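Local coordinates for geranyl diphosphate synthase small subunit (Antirrhinum majus, PDB 3QKC), which probably acts as the small, modulating subunit of a heteromeric prenyltransferase that makes geranyl diphosphate from isopentenyl and dimethylallyl diphosphate, at residues Tyr9-Ile17 with Arg46-Ala55; Glu18-Ile27 with Pro36-Ala44. All coordinates share one frame; numbering follows the deposited sequence.

How the interactions relate
Both interactions use helix 5-24, the first long helix of an all-helical fold of the prenyltransferase family. Its earlier turns meet helix 48-59 in interaction 1, and its last turns and the loop after them meet helix 34-43 in interaction 2. The centres of the two contacts lie about 15 Å apart, with interaction 1 deeper, about 10 Å from the chain centre against about 16 Å. The chain leaves the helix, turns back antiparallel through 36-44, and only then enters 46-55, so interaction 2 closes an antiparallel helical hairpin, and interaction 1, a crossing near a right angle, spans the longer stretch of chain around it. Together they pack the N-terminal helix along most of its length.

Interaction 1. Residues Tyr9-Ile17 with Arg46-Ala55; sequences YRATIESDI and RTSASALCVA
Ile13 of helix 5-24 sits on Ala51 and Val54 of helix 48-59 in a buried helix-helix crossing, bordered at one margin by a salt-bridge network. The short segments cross nearly at right angles (97°), their axes 9.4 Å apart, a close approach made possible by the small Ala51, whose CA lies 3.8 Å from Ile13 CG2. A chi1 of -67° sets Ile13 CG1 beside the backbone N and CG2 anti to it, which lays the CG2 methyl between Ala51 and Val54, while Ile17 CD1 rests 3.6 Å from Ser50 O. At the other end the Tyr9 ring turns its edge to Ala55 CB, and its hydroxyl is hydrogen-bonded to Glu58.

The polar margin gathers round Glu14. Arg10, one turn earlier, grips Glu14 OE2 side-on with NE (2.9 Å) and NH2, and Arg46 NE reaches Glu14 OE1 by a weak bond of 3.1 Å. The two guanidinium groups stack, centres 4.3 Å apart, and Ser48 CB packs on the other face of Arg10. A water bridges Glu14 OE2 to Thr47 O and, weakly, to Ala51 N near the start of the helix. Were Glu14 an alanine, the two stacked guanidinium groups would probably lose their shared counter-charge and the water one of its acceptors.

Around the crossing, helix 68-85 packs on Ile17 and Val54 through Ala71, and helix 248-255 touches Tyr9 and Ala55.

Interaction 2. Residues Glu18-Ile27 with Pro36-Ala44; sequences ESYLKKAIPI and PMHHLTFAA
Ile25 and His38 form the tight part of this contact, where the loop after helix 5-24 folds against helix 34-43. The two short helical segments run antiparallel at 174°, but 11.0 Å apart, so large side chains must fill the interval. Ile25, branched at CB, does so with both arms: CG2 lies 3.8 Å from Met37 CG and also touches the His38 backbone, while CD1 points tip to tip at Thr41. His38 CG stands anti to the backbone N (chi1 -173°), which carries the ring to the loop, and there ND1 donates to Ile25 O; the direction is good (158°), but the modelled 2.5 Å is doubtfully short. Phe42, flat and long, spans the remaining distance to Leu21 CB, 3.9 Å from its CZ. Farther in, Ile25 packs on Phe118 of helix 105-126, and Met37 meets Ser150 of the second subunit.

The outer side is looser, with Lys22 and Ile27 exposed and Glu18 partly so. Glu18 CG comes to the edge of the Phe42 ring, 3.6 Å from CD2. Lys22 bends at its outer torsions and brings NZ over one face of the Phe42 ring, 3.5 Å from its centroid, a cation-pi contact. Ile27 lies over the His38 ring, its CB 3.8 Å from the centroid in a CH-pi contact.

The Lys22 ammonium, with NZ 4.0 Å from His38 NE2, would probably disfavour a second positive charge on the imidazole, consistent with a neutral ring.

Interaction 1. Residues Tyr9-Ile17 with Arg46-Ala55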
loop_
_atom_site.group_PDB
_atom_site.type_symbol
_atom_site.label_atom_id
_atom_site.label_comp_id
_atom_site.label_asym_id
_atom_site.label_seq_id
_atom_site.Cartn_x
_atom_site.Cartn_y
_atom_site.Cartn_z
ATOM N N TYR A 9 17.601 19.453 -16.736
ATOM C CA TYR A 9 17.146 19.440 -15.352
ATOM C C TYR A 9 16.132 18.321 -15.092
ATOM O O TYR A 9 16.242 17.607 -14.095
ATOM C CB TYR A 9 16.604 20.817 -14.937
ATOM C CG TYR A 9 16.119 20.892 -13.506
ATOM C CD1 TYR A 9 17.016 20.864 -12.442
ATOM C CD2 TYR A 9 14.754 20.995 -13.219
ATOM C CE1 TYR A 9 16.567 20.932 -11.120
ATOM C CE2 TYR A 9 14.295 21.072 -11.903
ATOM C CZ TYR A 9 15.205 21.037 -10.863
ATOM O OH TYR A 9 14.753 21.095 -9.567
ATOM N N ARG A 10 15.161 18.149 -15.990
ATOM C CA ARG A 10 14.182 17.080 -15.821
ATOM C C ARG A 10 14.863 15.722 -15.916
ATOM O O ARG A 10 14.668 14.875 -15.050
ATOM C CB ARG A 10 13.036 17.172 -16.831
ATOM C CG ARG A 10 11.883 16.201 -16.504
ATOM C CD ARG A 10 10.844 16.082 -17.603
ATOM N NE ARG A 10 10.010 14.886 -17.413
ATOM C CZ ARG A 10 8.746 14.749 -17.828
ATOM N NH1 ARG A 10 8.122 15.740 -18.453
ATOM N NH2 ARG A 10 8.096 13.608 -17.602
ATOM N N ALA A 11 15.671 15.532 -16.964
ATOM C CA ALA A 11 16.354 14.261 -17.202
ATOM C C ALA A 11 17.307 13.847 -16.071
ATOM O O ALA A 11 17.365 12.673 -15.716
ATOM C CB ALA A 11 17.093 14.281 -18.547
ATOM N N THR A 12 18.064 14.796 -15.524
ATOM C CA THR A 12 18.951 14.501 -14.396
ATOM C C THR A 12 18.159 14.016 -13.168
ATOM O O THR A 12 18.507 13.003 -12.551
ATOM C CB THR A 12 19.838 15.701 -14.043
ATOM O OG1 THR A 12 20.461 16.190 -15.234
ATOM C CG2 THR A 12 20.933 15.301 -13.046
ATOM N N ILE A 13 17.081 14.727 -12.844
ATOM C CA ILE A 13 16.156 14.292 -11.812
ATOM C C ILE A 13 15.695 12.869 -12.057
ATOM O O ILE A 13 15.775 12.015 -11.174
ATOM C CB ILE A 13 14.958 15.241 -11.697
ATOM C CG1 ILE A 13 15.449 16.600 -11.182
ATOM C CG2 ILE A 13 13.904 14.637 -10.766
ATOM C CD1 ILE A 13 14.387 17.673 -11.008
ATOM N N GLU A 14 15.248 12.607 -13.280
ATOM C CA GLU A 14 14.760 11.291 -13.638
ATOM C C GLU A 14 15.827 10.216 -13.626
ATOM O O GLU A 14 15.530 9.063 -13.304
ATOM C CB GLU A 14 14.010 11.333 -14.961
ATOM C CG GLU A 14 12.609 11.860 -14.741
ATOM C CD GLU A 14 11.826 12.063 -16.019
ATOM O OE1 GLU A 14 12.337 11.745 -17.125
ATOM O OE2 GLU A 14 10.675 12.537 -15.890
ATOM N N SER A 15 17.060 10.598 -13.937
ATOM C CA SER A 15 18.201 9.697 -13.820
ATOM C C SER A 15 18.508 9.382 -12.354
ATOM O O SER A 15 18.780 8.232 -12.010
ATOM C CB SER A 15 19.429 10.283 -14.539
ATOM O OG SER A 15 20.615 9.547 -14.247
ATOM N N ASP A 16 18.441 10.396 -11.488
ATOM C CA ASP A 16 18.684 10.198 -10.058
ATOM C C ASP A 16 17.615 9.297 -9.434
ATOM O O ASP A 16 17.920 8.428 -8.612
ATOM C CB ASP A 16 18.740 11.533 -9.311
ATOM C CG ASP A 16 19.996 12.327 -9.607
ATOM O OD1 ASP A 16 21.073 11.728 -9.798
ATOM O OD2 ASP A 16 19.917 13.566 -9.633
ATOM N N ILE A 17 16.366 9.500 -9.832
ATOM C CA ILE A 17 15.278 8.645 -9.362
ATOM C C ILE A 17 15.490 7.187 -9.782
ATOM O O ILE A 17 15.414 6.277 -8.944
ATOM C CB ILE A 17 13.901 9.173 -9.811
ATOM C CG1 ILE A 17 13.576 10.484 -9.079
ATOM C CG2 ILE A 17 12.838 8.146 -9.551
ATOM C CD1 ILE A 17 12.406 11.280 -9.687
ATOM N N ARG A 46 7.365 6.728 -17.711
ATOM C CA ARG A 46 7.611 7.551 -16.532
ATOM C C ARG A 46 6.419 8.500 -16.347
ATOM O O ARG A 46 5.608 8.652 -17.254
ATOM C CB ARG A 46 8.955 8.300 -16.656
ATOM C CG ARG A 46 8.969 9.476 -17.626
ATOM C CD ARG A 46 10.214 9.428 -18.540
ATOM N NE ARG A 46 10.473 10.636 -19.333
ATOM C CZ ARG A 46 9.608 11.232 -20.156
ATOM N NH1 ARG A 46 8.361 10.777 -20.285
ATOM N NH2 ARG A 46 9.986 12.323 -20.827
ATOM N N THR A 47 6.282 9.079 -15.161
ATOM C CA THR A 47 5.331 10.166 -14.977
ATOM C C THR A 47 6.084 11.375 -14.486
ATOM O O THR A 47 6.969 11.245 -13.635
ATOM C CB THR A 47 4.192 9.847 -13.988
ATOM O OG1 THR A 47 3.535 11.075 -13.635
ATOM C CG2 THR A 47 4.727 9.178 -12.696
ATOM N N SER A 48 5.722 12.541 -15.025
ATOM C CA SER A 48 6.308 13.816 -14.617
ATOM C C SER A 48 6.015 14.188 -13.155
ATOM O O SER A 48 6.662 15.086 -12.607
ATOM C CB SER A 48 5.839 14.935 -15.547
ATOM O OG SER A 48 4.432 15.023 -15.557
ATOM N N ALA A 49 5.043 13.498 -12.545
ATOM C CA ALA A 49 4.730 13.625 -11.105
ATOM C C ALA A 49 5.919 13.305 -10.213
ATOM O O ALA A 49 6.098 13.940 -9.189
ATOM C CB ALA A 49 3.511 12.749 -10.712
ATOM N N SER A 50 6.732 12.333 -10.615
ATOM C CA SER A 50 7.978 11.999 -9.910
ATOM C C SER A 50 9.017 13.111 -9.933
ATOM O O SER A 50 9.642 13.402 -8.905
ATOM C CB SER A 50 8.595 10.716 -10.467
ATOM O OG SER A 50 7.673 9.670 -10.387
ATOM N N ALA A 51 9.234 13.722 -11.091
ATOM C CA ALA A 51 10.176 14.851 -11.146
ATOM C C ALA A 51 9.637 16.070 -10.401
ATOM O O ALA A 51 10.407 16.809 -9.794
ATOM C CB ALA A 51 10.527 15.214 -12.576
ATOM N N LEU A 52 8.320 16.297 -10.452
ATOM C CA LEU A 52 7.743 17.434 -9.720
ATOM C C LEU A 52 8.031 17.324 -8.211
ATOM O O LEU A 52 8.320 18.323 -7.549
ATOM C CB LEU A 52 6.244 17.563 -9.981
ATOM C CG LEU A 52 5.462 18.688 -9.301
ATOM C CD1 LEU A 52 6.099 20.061 -9.584
ATOM C CD2 LEU A 52 3.983 18.675 -9.705
ATOM N N CYS A 53 7.952 16.106 -7.680
ATOM C CA CYS A 53 8.290 15.868 -6.284
ATOM C C CYS A 53 9.654 16.412 -5.919
ATOM O O CYS A 53 9.777 17.169 -4.962
ATOM C CB CYS A 53 8.235 14.386 -5.953
ATOM S SG CYS A 53 8.523 14.112 -4.183
ATOM N N VAL A 54 10.673 16.048 -6.691
ATOM C CA VAL A 54 12.024 16.540 -6.429
ATOM C C VAL A 54 12.125 18.064 -6.596
ATOM O O VAL A 54 12.715 18.760 -5.738
ATOM C CB VAL A 54 13.083 15.822 -7.281
ATOM C CG1 VAL A 54 14.470 16.432 -7.053
ATOM C CG2 VAL A 54 13.116 14.319 -6.945
ATOM N N ALA A 55 11.530 18.571 -7.677
ATOM C CA ALA A 55 11.622 19.987 -8.018
ATOM C C ALA A 55 10.899 20.863 -7.005
ATOM O O ALA A 55 11.347 21.983 -6.718
ATOM C CB ALA A 55 11.087 20.238 -9.402
HETATM O O HOH W 1 9.470 12.201 -13.738
#

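Interaction 2. Residues Glu18-Ile27 with Pro36-Ala44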
loop_
_atom_site.group_PDB
_atom_site.type_symbol
_atom_site.label_atom_id
_atom_site.label_comp_id
_atom_site.label_asym_id
_atom_site.label_seq_id
_atom_site.Cartn_x
_atom_site.Cartn_y
_atom_site.Cartn_z
ATOM N N GLU A 18 15.768 6.965 -11.068
ATOM C CA GLU A 18 15.982 5.605 -11.575
ATOM C C GLU A 18 17.158 4.901 -10.884
ATOM O O GLU A 18 17.064 3.704 -10.570
ATOM C CB GLU A 18 16.175 5.599 -13.092
ATOM C CG GLU A 18 15.985 4.223 -13.719
ATOM C CD GLU A 18 16.134 4.219 -15.236
ATOM O OE1 GLU A 18 17.176 4.700 -15.753
ATOM O OE2 GLU A 18 15.201 3.719 -15.907
ATOM N N SER A 19 18.242 5.642 -10.641
ATOM C CA SER A 19 19.413 5.099 -9.944
ATOM C C SER A 19 19.087 4.766 -8.489
ATOM O O SER A 19 19.609 3.798 -7.931
ATOM C CB SER A 19 20.598 6.070 -10.001
ATOM O OG SER A 19 21.225 6.022 -11.273
ATOM N N TYR A 20 18.225 5.573 -7.883
ATOM C CA TYR A 20 17.791 5.330 -6.524
ATOM C C TYR A 20 16.960 4.039 -6.434
ATOM O O TYR A 20 17.137 3.234 -5.522
ATOM C CB TYR A 20 16.989 6.520 -6.003
ATOM C CG TYR A 20 16.506 6.288 -4.603
ATOM C CD1 TYR A 20 15.236 5.777 -4.363
ATOM C CD2 TYR A 20 17.339 6.534 -3.513
ATOM C CE1 TYR A 20 14.788 5.540 -3.085
ATOM C CE2 TYR A 20 16.896 6.300 -2.222
ATOM C CZ TYR A 20 15.616 5.804 -2.023
ATOM O OH TYR A 20 15.176 5.568 -0.748
ATOM N N LEU A 21 16.059 3.849 -7.390
ATOM C CA LEU A 21 15.240 2.653 -7.432
ATOM C C LEU A 21 16.066 1.405 -7.736
ATOM O O LEU A 21 15.765 0.321 -7.243
ATOM C CB LEU A 21 14.114 2.822 -8.458
ATOM C CG LEU A 21 12.927 3.672 -7.977
ATOM C CD1 LEU A 21 12.142 4.217 -9.151
ATOM C CD2 LEU A 21 12.034 2.884 -7.053
ATOM N N LYS A 22 17.111 1.556 -8.545
ATOM C CA LYS A 22 17.921 0.396 -8.940
ATOM C C LYS A 22 18.723 -0.179 -7.777
ATOM O O LYS A 22 18.984 -1.370 -7.722
ATOM C CB LYS A 22 18.800 0.717 -10.152
ATOM C CG LYS A 22 18.123 0.316 -11.463
ATOM C CD LYS A 22 18.684 1.044 -12.667
ATOM C CE LYS A 22 18.620 0.172 -13.915
ATOM N NZ LYS A 22 17.220 -0.183 -14.305
ATOM N N LYS A 23 19.081 0.690 -6.845
ATOM C CA LYS A 23 19.671 0.295 -5.586
ATOM C C LYS A 23 18.709 -0.494 -4.681
ATOM O O LYS A 23 19.156 -1.297 -3.879
ATOM C CB LYS A 23 20.218 1.540 -4.876
ATOM C CG LYS A 23 21.463 2.114 -5.569
ATOM C CD LYS A 23 21.763 3.549 -5.160
ATOM C CE LYS A 23 23.103 4.001 -5.727
ATOM N NZ LYS A 23 23.808 4.925 -4.793
ATOM N N ALA A 24 17.396 -0.297 -4.843
ATOM C CA ALA A 24 16.404 -0.925 -3.962
ATOM C C ALA A 24 15.750 -2.204 -4.502
ATOM O O ALA A 24 15.265 -3.032 -3.719
ATOM C CB ALA A 24 15.343 0.089 -3.575
ATOM N N ILE A 25 15.726 -2.351 -5.827
ATOM C CA ILE A 25 15.016 -3.443 -6.502
ATOM C C ILE A 25 15.942 -4.207 -7.470
ATOM O O ILE A 25 16.047 -3.845 -8.657
ATOM C CB ILE A 25 13.788 -2.942 -7.300
ATOM C CG1 ILE A 25 12.913 -2.023 -6.456
ATOM C CG2 ILE A 25 12.958 -4.140 -7.822
ATOM C CD1 ILE A 25 11.938 -1.188 -7.274
ATOM N N PRO A 26 16.595 -5.278 -6.973
ATOM C CA PRO A 26 17.552 -6.003 -7.809
ATOM C C PRO A 26 16.803 -6.809 -8.861
ATOM O O PRO A 26 15.646 -7.205 -8.632
ATOM C CB PRO A 26 18.273 -6.926 -6.811
ATOM C CG PRO A 26 17.276 -7.164 -5.734
ATOM C CD PRO A 26 16.346 -5.956 -5.684
ATOM N N ILE A 27 17.419 -7.039 -10.013
ATOM C CA ILE A 27 16.759 -7.884 -10.987
ATOM C C ILE A 27 16.767 -9.319 -10.427
ATOM O O ILE A 27 16.170 -10.216 -11.003
ATOM C CB ILE A 27 17.340 -7.699 -12.435
ATOM C CG1 ILE A 27 16.565 -8.519 -13.484
ATOM C CG2 ILE A 27 18.833 -7.996 -12.489
ATOM C CD1 ILE A 27 15.121 -8.051 -13.751
ATOM N N PRO A 36 9.734 -9.894 -11.726
ATOM C CA PRO A 36 8.668 -9.029 -12.308
ATOM C C PRO A 36 8.614 -7.618 -11.704
ATOM O O PRO A 36 8.250 -6.668 -12.402
ATOM C CB PRO A 36 7.372 -9.808 -12.035
ATOM C CG PRO A 36 7.709 -10.761 -10.934
ATOM C CD PRO A 36 9.169 -11.129 -11.157
ATOM N N MET A 37 8.995 -7.467 -10.434
ATOM C CA MET A 37 9.064 -6.115 -9.830
ATOM C C MET A 37 10.103 -5.208 -10.485
ATOM O O MET A 37 9.820 -4.050 -10.782
ATOM C CB MET A 37 9.275 -6.165 -8.309
ATOM C CG MET A 37 9.200 -4.785 -7.638
ATOM S SD MET A 37 9.230 -4.791 -5.824
ATOM C CE MET A 37 8.445 -6.385 -5.498
ATOM N N HIS A 38 11.312 -5.719 -10.693
ATOM C CA HIS A 38 12.344 -4.953 -11.373
ATOM C C HIS A 38 11.934 -4.648 -12.815
ATOM O O HIS A 38 12.020 -3.501 -13.270
ATOM C CB HIS A 38 13.673 -5.703 -11.346
ATOM C CG HIS A 38 14.818 -4.911 -11.887
ATOM N ND1 HIS A 38 15.682 -4.214 -11.072
ATOM C CD2 HIS A 38 15.229 -4.687 -13.156
ATOM C CE1 HIS A 38 16.590 -3.607 -11.818
ATOM N NE2 HIS A 38 16.335 -3.876 -13.084
ATOM N N HIS A 39 11.469 -5.660 -13.531
ATOM C CA HIS A 39 11.072 -5.447 -14.906
ATOM C C HIS A 39 9.970 -4.379 -15.088
ATOM O O HIS A 39 10.139 -3.441 -15.859
ATOM C CB HIS A 39 10.674 -6.754 -15.577
ATOM C CG HIS A 39 10.343 -6.591 -17.026
ATOM N ND1 HIS A 39 9.049 -6.592 -17.501
ATOM C CD2 HIS A 39 11.141 -6.388 -18.103
ATOM C CE1 HIS A 39 9.063 -6.405 -18.809
ATOM N NE2 HIS A 39 10.319 -6.274 -19.198
ATOM N N LEU A 40 8.859 -4.514 -14.375
ATOM C CA LEU A 40 7.705 -3.618 -14.584
ATOM C C LEU A 40 8.019 -2.174 -14.229
ATOM O O LEU A 40 7.604 -1.264 -14.928
ATOM C CB LEU A 40 6.475 -4.129 -13.840
ATOM C CG LEU A 40 6.078 -5.527 -14.315
ATOM C CD1 LEU A 40 4.773 -5.965 -13.672
ATOM C CD2 LEU A 40 5.965 -5.552 -15.832
ATOM N N THR A 41 8.806 -1.985 -13.177
ATOM C CA THR A 41 9.201 -0.665 -12.698
ATOM C C THR A 41 9.968 0.139 -13.751
ATOM O O THR A 41 9.650 1.309 -13.997
ATOM C CB THR A 41 10.015 -0.792 -11.386
ATOM O OG1 THR A 41 9.236 -1.507 -10.423
ATOM C CG2 THR A 41 10.412 0.569 -10.809
ATOM N N PHE A 42 10.956 -0.486 -14.376
ATOM C CA PHE A 42 11.797 0.193 -15.369
ATOM C C PHE A 42 11.335 0.067 -16.821
ATOM O O PHE A 42 11.875 0.740 -17.698
ATOM C CB PHE A 42 13.260 -0.244 -15.221
ATOM C CG PHE A 42 13.766 -0.118 -13.813
ATOM C CD1 PHE A 42 13.751 -1.211 -12.957
ATOM C CD2 PHE A 42 14.216 1.094 -13.333
ATOM C CE1 PHE A 42 14.184 -1.088 -11.636
ATOM C CE2 PHE A 42 14.651 1.226 -12.016
ATOM C CZ PHE A 42 14.635 0.137 -11.171
ATOM N N ALA A 43 10.344 -0.782 -17.079
ATOM C CA ALA A 43 9.734 -0.821 -18.418
ATOM C C ALA A 43 8.573 0.174 -18.526
ATOM O O ALA A 43 8.169 0.550 -19.625
ATOM C CB ALA A 43 9.244 -2.226 -18.760
ATOM N N ALA A 44 8.019 0.578 -17.390
ATOM C CA ALA A 44 6.818 1.411 -17.405
ATOM C C ALA A 44 7.123 2.828 -17.908
ATOM O O ALA A 44 8.203 3.347 -17.643
ATOM C CB ALA A 44 6.228 1.465 -16.033
#